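Local coordinates for flagellar brake protein YcgR (Klebsiella pneumoniae, PDB 5KEC) that binds the second messenger c-di-GMP and probably activates transcription of type 3 fimbriae genes in response, a step towards biofilm formation, at residues Glu29-Phe34 / Arg66-Ser71; Phe51-His56 / Ile94-Ser99; Ile59-Lys64 / Ala80-His85. One frame throughout, in Å; residues are numbered along the deposited sequence.

Contact 1. Residues Glu29-Phe34 / Arg66-Ser71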
loop_
_atom_site.group_PDB
_atom_site.type_symbol
_atom_site.label_atom_id
_atom_site.label_comp_id
_atom_site.label_asym_id
_atom_site.label_seq_id
_atom_site.Cartn_x
_atom_site.Cartn_y
_atom_site.Cartn_z
ATOM N N GLU B 29 16.495 11.147 3.324
ATOM C CA GLU B 29 16.048 9.770 3.471
ATOM C C GLU B 29 14.843 9.523 2.578
ATOM O O GLU B 29 13.883 10.292 2.586
ATOM C CB GLU B 29 15.677 9.458 4.920
ATOM C CG GLU B 29 16.846 9.481 5.890
ATOM C CD GLU B 29 16.969 10.797 6.634
ATOM O OE1 GLU B 29 16.358 11.800 6.196
ATOM O OE2 GLU B 29 17.681 10.820 7.662
ATOM N N ILE B 30 14.893 8.451 1.806
ATOM C CA ILE B 30 13.728 8.058 1.027
ATOM C C ILE B 30 13.173 6.770 1.621
ATOM O O ILE B 30 13.919 5.818 1.879
ATOM C CB ILE B 30 14.054 7.938 -0.489
ATOM C CG1 ILE B 30 12.794 7.610 -1.299
ATOM C CG2 ILE B 30 15.173 6.929 -0.753
ATOM C CD1 ILE B 30 13.000 7.731 -2.797
ATOM N N GLU B 31 11.874 6.763 1.900
ATOM C CA GLU B 31 11.226 5.572 2.435
ATOM C C GLU B 31 10.426 4.857 1.351
ATOM O O GLU B 31 9.582 5.463 0.693
ATOM C CB GLU B 31 10.318 5.929 3.607
ATOM C CG GLU B 31 9.826 4.719 4.383
ATOM C CD GLU B 31 9.268 5.085 5.747
ATOM O OE1 GLU B 31 9.116 6.292 6.033
ATOM O OE2 GLU B 31 8.989 4.159 6.539
ATOM N N ILE B 32 10.699 3.569 1.176
ATOM C CA ILE B 32 10.048 2.757 0.154
ATOM C C ILE B 32 9.144 1.730 0.816
ATOM O O ILE B 32 9.609 0.927 1.629
ATOM C CB ILE B 32 11.094 1.993 -0.678
ATOM C CG1 ILE B 32 12.295 2.894 -0.982
ATOM C CG2 ILE B 32 10.465 1.416 -1.942
ATOM C CD1 ILE B 32 13.439 2.179 -1.689
ATOM N N PHE B 33 7.859 1.756 0.475
ATOM C CA PHE B 33 6.904 0.803 1.029
ATOM C C PHE B 33 6.535 -0.252 -0.004
ATOM O O PHE B 33 6.258 0.068 -1.156
ATOM C CB PHE B 33 5.615 1.506 1.470
ATOM C CG PHE B 33 5.815 2.544 2.527
ATOM C CD1 PHE B 33 5.885 2.186 3.863
ATOM C CD2 PHE B 33 5.915 3.884 2.189
ATOM C CE1 PHE B 33 6.063 3.147 4.842
ATOM C CE2 PHE B 33 6.094 4.849 3.168
ATOM C CZ PHE B 33 6.168 4.478 4.493
ATOM N N PHE B 34 6.541 -1.512 0.411
ATOM C CA PHE B 34 5.939 -2.572 -0.392
ATOM C C PHE B 34 5.426 -3.676 0.510
ATOM O O PHE B 34 6.163 -4.195 1.349
ATOM C CB PHE B 34 6.908 -3.121 -1.446
ATOM C CG PHE B 34 8.319 -3.271 -0.960
ATOM C CD1 PHE B 34 8.795 -4.498 -0.538
ATOM C CD2 PHE B 34 9.174 -2.186 -0.937
ATOM C CE1 PHE B 34 10.090 -4.637 -0.095
ATOM C CE2 PHE B 34 10.471 -2.320 -0.497
ATOM C CZ PHE B 34 10.929 -3.548 -0.075
ATOM N N ARG B 66 4.840 2.915 -3.401
ATOM C CA ARG B 66 4.707 4.102 -2.560
ATOM C C ARG B 66 6.053 4.564 -1.995
ATOM O O ARG B 66 6.819 3.766 -1.447
ATOM C CB ARG B 66 3.718 3.845 -1.419
ATOM C CG ARG B 66 2.319 4.383 -1.677
ATOM C CD ARG B 66 2.227 5.870 -1.354
ATOM N NE ARG B 66 1.574 6.103 -0.068
ATOM C CZ ARG B 66 0.258 6.075 0.108
ATOM N NH1 ARG B 66 -0.539 5.818 -0.920
ATOM N NH2 ARG B 66 -0.263 6.297 1.308
ATOM N N PHE B 67 6.332 5.859 -2.136
ATOM C CA PHE B 67 7.547 6.446 -1.589
ATOM C C PHE B 67 7.240 7.614 -0.668
ATOM O O PHE B 67 6.190 8.258 -0.780
ATOM C CB PHE B 67 8.456 6.959 -2.704
ATOM C CG PHE B 67 9.009 5.884 -3.584
ATOM C CD1 PHE B 67 10.296 5.411 -3.394
ATOM C CD2 PHE B 67 8.249 5.356 -4.617
ATOM C CE1 PHE B 67 10.811 4.421 -4.216
ATOM C CE2 PHE B 67 8.761 4.375 -5.429
ATOM C CZ PHE B 67 10.042 3.906 -5.225
ATOM N N LEU B 68 8.187 7.889 0.224
ATOM C CA LEU B 68 8.153 9.066 1.065
ATOM C C LEU B 68 9.564 9.645 1.128
ATOM O O LEU B 68 10.493 8.993 1.600
ATOM C CB LEU B 68 7.666 8.687 2.460
ATOM C CG LEU B 68 6.837 9.691 3.254
ATOM C CD1 LEU B 68 5.654 10.177 2.435
ATOM C CD2 LEU B 68 6.362 9.048 4.547
ATOM N N LEU B 69 9.731 10.861 0.624
ATOM C CA LEU B 69 10.980 11.584 0.801
ATOM C C LEU B 69 10.861 12.436 2.044
ATOM O O LEU B 69 10.011 13.326 2.111
ATOM C CB LEU B 69 11.278 12.469 -0.406
ATOM C CG LEU B 69 12.015 11.804 -1.564
ATOM C CD1 LEU B 69 11.980 12.712 -2.783
ATOM C CD2 LEU B 69 13.455 11.473 -1.164
ATOM N N HIS B 70 11.702 12.154 3.036
ATOM C CA HIS B 70 11.633 12.863 4.304
ATOM C C HIS B 70 12.440 14.155 4.233
ATOM O O HIS B 70 13.494 14.275 4.855
ATOM C CB HIS B 70 12.116 11.968 5.452
ATOM C CG HIS B 70 11.290 10.732 5.639
ATOM N ND1 HIS B 70 10.237 10.669 6.528
ATOM C CD2 HIS B 70 11.358 9.514 5.052
ATOM C CE1 HIS B 70 9.694 9.466 6.480
ATOM N NE2 HIS B 70 10.355 8.745 5.592
ATOM N N SER B 71 11.930 15.117 3.466
ATOM C CA SER B 71 12.617 16.387 3.261
ATOM C C SER B 71 12.438 17.329 4.445
ATOM O O SER B 71 11.583 17.109 5.305
ATOM C CB SER B 71 12.115 17.064 1.987
ATOM O OG SER B 71 12.706 18.340 1.825
HETATM O O HOH W 1 3.830 0.300 -2.219
#
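H70 swings its imidazole across the carboxylate of E31, the two planes 33° apart, and gives NE2-H to OE1 at 2.8 Å. The acceptor lies almost in the ring plane, but OE1 is met on its anti side and somewhat out of the carboxylate plane, and the N-H bends to 139°, so the bond is of ordinary length but clearly bent. Glutamate suits the place because its extended chain, with CG trans to the backbone N (chi1 -169°), carries the acid as far as a residue two positions beyond its own strand partner, L68. On the way, E31 CB comes within 3.4 Å of H70 NE2. The other oxygen, OE2, is held by S38 and by a salt bridge to R110. H70 and R110 are both c-di-GMP-binding residues, so E31 is placed to act as a second-shell residue behind them, consistent with it orienting both for the nucleotide, while K75 bonds to ND1 of the imidazole.

The strands are antiparallel neighbours in the curled sheet of the MrkH/YcgR-like domain, and paired backbone bonds join E31 to L68. On the face of E31, F33 turns its ring edge to L68, CE2 to CB 4.2 Å, and its side chain also touches R114, another binding residue.

The side chains that these strands send to the opposite face, I30, I32, F67 and L69, are all apolar. F67 stands beside I32, both pointing the same way, with CE1 3.8 Å from I32 CG2; I30 approaches F67 at a slant, its CD1 3.6 Å from F67 CD1. The beta-branched isoleucines thus offer methyls to the ring from two positions on one strand, and L69 CD2 packs against I30 CB at 3.6 Å.

Contact 2. Residues Phe51-His56 / Ile94-Ser99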
loop_
_atom_site.group_PDB
_atom_site.type_symbol
_atom_site.label_atom_id
_atom_site.label_comp_id
_atom_site.label_asym_id
_atom_site.label_seq_id
_atom_site.Cartn_x
_atom_site.Cartn_y
_atom_site.Cartn_z
ATOM N N PHE B 51 14.712 8.000 -11.390
ATOM C CA PHE B 51 15.547 8.103 -10.201
ATOM C C PHE B 51 15.926 6.706 -9.757
ATOM O O PHE B 51 15.179 5.758 -9.981
ATOM C CB PHE B 51 14.836 8.850 -9.070
ATOM C CG PHE B 51 13.697 8.087 -8.452
ATOM C CD1 PHE B 51 13.917 7.242 -7.374
ATOM C CD2 PHE B 51 12.404 8.225 -8.943
ATOM C CE1 PHE B 51 12.866 6.541 -6.794
ATOM C CE2 PHE B 51 11.345 7.529 -8.373
ATOM C CZ PHE B 51 11.578 6.680 -7.299
ATOM N N HIS B 52 17.089 6.576 -9.129
ATOM C CA HIS B 52 17.576 5.266 -8.719
ATOM C C HIS B 52 17.646 5.125 -7.218
ATOM O O HIS B 52 17.876 6.094 -6.504
ATOM C CB HIS B 52 18.972 5.015 -9.279
ATOM C CG HIS B 52 19.015 4.934 -10.767
ATOM N ND1 HIS B 52 20.116 4.467 -11.453
ATOM C CD2 HIS B 52 18.094 5.255 -11.703
ATOM C CE1 HIS B 52 19.870 4.512 -12.751
ATOM N NE2 HIS B 52 18.650 4.986 -12.930
ATOM N N ILE B 53 17.453 3.898 -6.751
ATOM C CA ILE B 53 17.798 3.532 -5.390
ATOM C C ILE B 53 18.483 2.175 -5.451
ATOM O O ILE B 53 18.368 1.462 -6.449
ATOM C CB ILE B 53 16.561 3.479 -4.481
ATOM C CG1 ILE B 53 15.537 2.486 -5.024
ATOM C CG2 ILE B 53 15.942 4.873 -4.322
ATOM C CD1 ILE B 53 15.628 1.119 -4.389
ATOM N N GLN B 54 19.204 1.825 -4.392
ATOM C CA GLN B 54 19.917 0.558 -4.338
ATOM C C GLN B 54 19.587 -0.164 -3.052
ATOM O O GLN B 54 19.535 0.445 -1.978
ATOM C CB GLN B 54 21.431 0.783 -4.451
ATOM C CG GLN B 54 21.873 1.380 -5.792
ATOM C CD GLN B 54 23.303 1.894 -5.755
ATOM O OE1 GLN B 54 24.105 1.463 -4.931
ATOM N NE2 GLN B 54 23.623 2.835 -6.637
ATOM N N THR B 55 19.361 -1.467 -3.160
ATOM C CA THR B 55 18.992 -2.274 -2.013
ATOM C C THR B 55 19.115 -3.752 -2.354
ATOM O O THR B 55 18.981 -4.141 -3.509
ATOM C CB THR B 55 17.547 -1.975 -1.571
ATOM O OG1 THR B 55 17.175 -2.859 -0.508
ATOM C CG2 THR B 55 16.589 -2.167 -2.732
ATOM N N HIS B 56 19.378 -4.577 -1.350
ATOM C CA HIS B 56 19.445 -6.015 -1.573
ATOM C C HIS B 56 18.053 -6.643 -1.614
ATOM O O HIS B 56 17.890 -7.772 -2.068
ATOM C CB HIS B 56 20.318 -6.696 -0.513
ATOM C CG HIS B 56 21.788 -6.540 -0.752
ATOM N ND1 HIS B 56 22.512 -5.467 -0.275
ATOM C CD2 HIS B 56 22.671 -7.316 -1.426
ATOM C CE1 HIS B 56 23.775 -5.592 -0.640
ATOM N NE2 HIS B 56 23.898 -6.707 -1.339
ATOM N N ILE B 94 21.362 -4.499 -5.694
ATOM C CA ILE B 94 20.481 -4.257 -6.826
ATOM C C ILE B 94 20.234 -2.771 -7.026
ATOM O O ILE B 94 19.831 -2.069 -6.101
ATOM C CB ILE B 94 19.124 -4.953 -6.652
ATOM C CG1 ILE B 94 19.317 -6.464 -6.524
ATOM C CG2 ILE B 94 18.214 -4.619 -7.821
ATOM C CD1 ILE B 94 18.313 -7.132 -5.600
ATOM N N ARG B 95 20.489 -2.302 -8.239
ATOM C CA ARG B 95 20.168 -0.939 -8.624
ATOM C C ARG B 95 18.800 -0.929 -9.290
ATOM O O ARG B 95 18.612 -1.533 -10.346
ATOM C CB ARG B 95 21.229 -0.391 -9.580
ATOM C CG ARG B 95 20.977 1.035 -10.035
ATOM C CD ARG B 95 22.146 1.576 -10.853
ATOM N NE ARG B 95 22.193 1.029 -12.208
ATOM C CZ ARG B 95 22.956 0.005 -12.578
ATOM N NH1 ARG B 95 23.748 -0.594 -11.697
ATOM N NH2 ARG B 95 22.930 -0.421 -13.837
ATOM N N TYR B 96 17.844 -0.263 -8.651
ATOM C CA TYR B 96 16.502 -0.108 -9.196
ATOM C C TYR B 96 16.339 1.256 -9.847
ATOM O O TYR B 96 16.723 2.276 -9.273
ATOM C CB TYR B 96 15.457 -0.230 -8.087
ATOM C CG TYR B 96 15.315 -1.611 -7.498
ATOM C CD1 TYR B 96 15.992 -1.966 -6.340
ATOM C CD2 TYR B 96 14.490 -2.558 -8.092
ATOM C CE1 TYR B 96 15.853 -3.222 -5.794
ATOM C CE2 TYR B 96 14.347 -3.820 -7.552
ATOM C CZ TYR B 96 15.033 -4.144 -6.400
ATOM O OH TYR B 96 14.896 -5.396 -5.856
ATOM N N ALA B 97 15.756 1.278 -11.039
ATOM C CA ALA B 97 15.406 2.537 -11.676
ATOM C C ALA B 97 13.890 2.688 -11.709
ATOM O O ALA B 97 13.175 1.794 -12.162
ATOM C CB ALA B 97 15.988 2.613 -13.078
ATOM N N PHE B 98 13.405 3.816 -11.204
ATOM C CA PHE B 98 11.979 4.110 -11.183
ATOM C C PHE B 98 11.723 5.326 -12.061
ATOM O O PHE B 98 12.562 6.217 -12.148
ATOM C CB PHE B 98 11.515 4.411 -9.750
ATOM C CG PHE B 98 11.530 3.218 -8.831
ATOM C CD1 PHE B 98 10.402 2.424 -8.688
ATOM C CD2 PHE B 98 12.660 2.908 -8.093
ATOM C CE1 PHE B 98 10.407 1.332 -7.843
ATOM C CE2 PHE B 98 12.676 1.817 -7.251
ATOM C CZ PHE B 98 11.546 1.026 -7.123
ATOM N N SER B 99 10.577 5.363 -12.726
ATOM C CA SER B 99 10.203 6.552 -13.477
ATOM C C SER B 99 9.955 7.687 -12.499
ATOM O O SER B 99 9.401 7.468 -11.425
ATOM C CB SER B 99 8.946 6.305 -14.312
ATOM O OG SER B 99 9.258 5.627 -15.515
#
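F51-T55 and I94-S99 run antiparallel, their axes 4.7 Å apart and their directions at 152°, with hydrogen-bonded pairs F51/F98, I53/Y96 and T55/I94 separated by H52/A97 and Q54/R95. The bonding slackens at one end, where I94 N reaches T55 O at 3.3 Å from above the carbonyl plane.

F51 holds CG between its backbone N and carbonyl carbon (chi1 70°), which tips the ring over onto its partner. F98 CB then sits over one face, a CH-pi contact 3.7 Å from the ring centroid, while the two rings, 15° from parallel, are slid so far apart that they barely overlap. I53 meets F98 at the ring edge, CG1 to CE2 3.7 Å, and slants its CD1 against Y96.

These two strands belong to the curled antiparallel sheet of the MrkH/YcgR-like domain, and this aromatic side is buried: F51 and F98 each make an edge-to-face pair with F67, and F51 also meets F20 of helix 13-25. Further along, T55 places CG2 3.3 Å from Y96 CE1. A tyrosine fits here because its ring packs like phenylalanine while OH reaches R57 O and I59 N.

The other side is more polar. H52 and R95 lie alongside one another, pointing the same way, with H52 ND1 3.6 Å from R95 CD; the guanidinium goes on to a salt bridge with D86. A97, being small, lets the imidazole lie close, its CB 3.6 Å from H52 NE2.

Contact 3. Residues Ile59-Lys64 / Ala80-His85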
loop_
_atom_site.group_PDB
_atom_site.type_symbol
_atom_site.label_atom_id
_atom_site.label_comp_id
_atom_site.label_asym_id
_atom_site.label_seq_id
_atom_site.Cartn_x
_atom_site.Cartn_y
_atom_site.Cartn_z
ATOM N N ILE B 59 11.885 -5.989 -4.742
ATOM C CA ILE B 59 10.730 -5.104 -4.772
ATOM C C ILE B 59 9.857 -5.464 -5.964
ATOM O O ILE B 59 10.344 -5.520 -7.093
ATOM C CB ILE B 59 11.161 -3.632 -4.883
ATOM C CG1 ILE B 59 12.146 -3.283 -3.767
ATOM C CG2 ILE B 59 9.952 -2.706 -4.839
ATOM C CD1 ILE B 59 12.835 -1.946 -3.962
ATOM N N PRO B 60 8.559 -5.703 -5.717
ATOM C CA PRO B 60 7.621 -6.084 -6.780
ATOM C C PRO B 60 7.688 -5.137 -7.973
ATOM O O PRO B 60 7.807 -3.923 -7.796
ATOM C CB PRO B 60 6.248 -5.987 -6.096
ATOM C CG PRO B 60 6.479 -5.206 -4.831
ATOM C CD PRO B 60 7.881 -5.532 -4.422
ATOM N N SER B 61 7.613 -5.694 -9.178
ATOM C CA SER B 61 7.668 -4.894 -10.394
ATOM C C SER B 61 6.291 -4.783 -11.041
ATOM O O SER B 61 5.317 -5.359 -10.554
ATOM C CB SER B 61 8.670 -5.497 -11.381
ATOM O OG SER B 61 8.830 -4.673 -12.524
ATOM N N GLY B 62 6.214 -4.035 -12.139
ATOM C CA GLY B 62 4.971 -3.864 -12.869
ATOM C C GLY B 62 3.852 -3.335 -11.995
ATOM O O GLY B 62 2.673 -3.598 -12.241
ATOM N N HIS B 63 4.227 -2.583 -10.966
ATOM C CA HIS B 63 3.268 -2.048 -10.013
ATOM C C HIS B 63 3.796 -0.740 -9.433
ATOM O O HIS B 63 4.995 -0.602 -9.192
ATOM C CB HIS B 63 3.017 -3.070 -8.901
ATOM C CG HIS B 63 2.001 -2.634 -7.892
ATOM N ND1 HIS B 63 0.712 -2.289 -8.234
ATOM C CD2 HIS B 63 2.085 -2.495 -6.547
ATOM C CE1 HIS B 63 0.045 -1.951 -7.143
ATOM N NE2 HIS B 63 0.856 -2.067 -6.107
ATOM N N LYS B 64 2.905 0.223 -9.230
ATOM C CA LYS B 64 3.282 1.492 -8.615
ATOM C C LYS B 64 3.691 1.290 -7.155
ATOM O O LYS B 64 2.962 0.674 -6.376
ATOM C CB LYS B 64 2.131 2.499 -8.705
ATOM C CG LYS B 64 1.974 3.159 -10.067
ATOM C CD LYS B 64 3.127 4.102 -10.365
ATOM C CE LYS B 64 2.845 4.958 -11.588
ATOM N NZ LYS B 64 1.660 5.844 -11.400
ATOM N N ALA B 80 5.627 5.531 -7.846
ATOM C CA ALA B 80 6.457 5.395 -9.029
ATOM C C ALA B 80 6.621 3.934 -9.392
ATOM O O ALA B 80 6.726 3.068 -8.523
ATOM C CB ALA B 80 7.820 6.060 -8.820
ATOM N N ALA B 81 6.633 3.665 -10.687
ATOM C CA ALA B 81 6.783 2.306 -11.173
ATOM C C ALA B 81 8.243 2.016 -11.493
ATOM O O ALA B 81 8.989 2.897 -11.925
ATOM C CB ALA B 81 5.908 2.081 -12.406
ATOM N N LEU B 82 8.636 0.768 -11.276
ATOM C CA LEU B 82 9.984 0.310 -11.561
ATOM C C LEU B 82 10.133 0.129 -13.064
ATOM O O LEU B 82 9.268 -0.464 -13.710
ATOM C CB LEU B 82 10.228 -1.010 -10.828
ATOM C CG LEU B 82 11.613 -1.645 -10.741
ATOM C CD1 LEU B 82 11.583 -2.731 -9.679
ATOM C CD2 LEU B 82 12.057 -2.217 -12.078
ATOM N N THR B 83 11.221 0.647 -13.622
ATOM C CA THR B 83 11.464 0.538 -15.056
ATOM C C THR B 83 12.611 -0.425 -15.362
ATOM O O THR B 83 12.542 -1.200 -16.316
ATOM C CB THR B 83 11.781 1.907 -15.685
ATOM O OG1 THR B 83 13.013 2.407 -15.151
ATOM C CG2 THR B 83 10.663 2.898 -15.397
ATOM N N LYS B 84 13.662 -0.367 -14.549
ATOM C CA LYS B 84 14.849 -1.191 -14.759
ATOM C C LYS B 84 15.358 -1.735 -13.434
ATOM O O LYS B 84 15.079 -1.172 -12.373
ATOM C CB LYS B 84 15.964 -0.368 -15.407
ATOM C CG LYS B 84 15.539 0.450 -16.609
ATOM C CD LYS B 84 16.567 1.527 -16.926
ATOM C CE LYS B 84 16.084 2.442 -18.040
ATOM N NZ LYS B 84 16.983 3.613 -18.212
ATOM N N HIS B 85 16.116 -2.822 -13.492
ATOM C CA HIS B 85 16.790 -3.324 -12.300
ATOM C C HIS B 85 17.906 -4.289 -12.663
ATOM O O HIS B 85 17.766 -5.104 -13.574
ATOM C CB HIS B 85 15.800 -3.990 -11.339
ATOM C CG HIS B 85 15.546 -5.438 -11.632
ATOM N ND1 HIS B 85 14.343 -5.897 -12.126
ATOM C CD2 HIS B 85 16.335 -6.527 -11.489
ATOM C CE1 HIS B 85 14.406 -7.208 -12.280
ATOM N NE2 HIS B 85 15.604 -7.616 -11.900
#
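L82 gives up more surface than any other residue of this contact, pointing its side chain toward the loop 59-64. The chain is extended, with CG opposite the backbone N (chi1 -170°), and its two methyls divide the loop between them. CD1 of L82 lies 4.0 Å from I59 O. The other methyl, L82 CD2, lies 4.1 Å from S61 OG. A leucine suits this spot because its forked end offers a methyl to each of two parts of the turning backbone while the side chain also packs on Y96 and F98 of the adjoining strand.

K64 makes the second patch, using its hydrocarbon rather than its charge. Bent at chi2 (-69°), the chain folds back so that K64 CD lies 3.5 Å from A81 N and 4.0 Å from A81 CB. A81, with only a methyl on this face, lets the aliphatic part of K64 approach the backbone at A80-A81.

The arrangement is the lead-in to a beta hairpin: the loop comes down beside strand 74-87 and turns into strand 64-71, its antiparallel partner, the backbone pairing taking hold at I65 with A80. G62 lies in the bend, its phi of 56° being costly for residues with a CB, and H63 turns away from strand 80-85 to touch Q208 and K210 of the second sheet. Beyond L82 the strand carries a classic beta bulge, T83 and K84 both facing A97.

No hydrogen bond joins the two segments, and P60 O is buried here without a partner in the model. The contact therefore rests on van der Waals fit between methyl and methylene groups and backbone, and polar hold on the loop comes from outside the pair, as in the bond of I59 N to Y96 OH.

In the fold
From the N terminus, strand 29-34 pairs first with 37-46 and then, across a longer gap, with 66-71, so contact 1 closes a loop that holds both 51-56 and 59-64. Those two segments find their partners in contacts 2 and 3 only later, so each of these crosses contact 1. Contact 3 (59-64 with 80-85) is nested inside the longer loop closed by contact 2 (51-56 with 94-99), and T83 and K84 bond to A97 where the two adjoin. Contacts 1 and 2 join strands of the curled sheet, while contact 3 lays the loop before strand 64-71 against it. Packing joins contacts 1 and 2 through I32 against I53, and contacts 1 and 3 through F34 against I59 and F67 against A80.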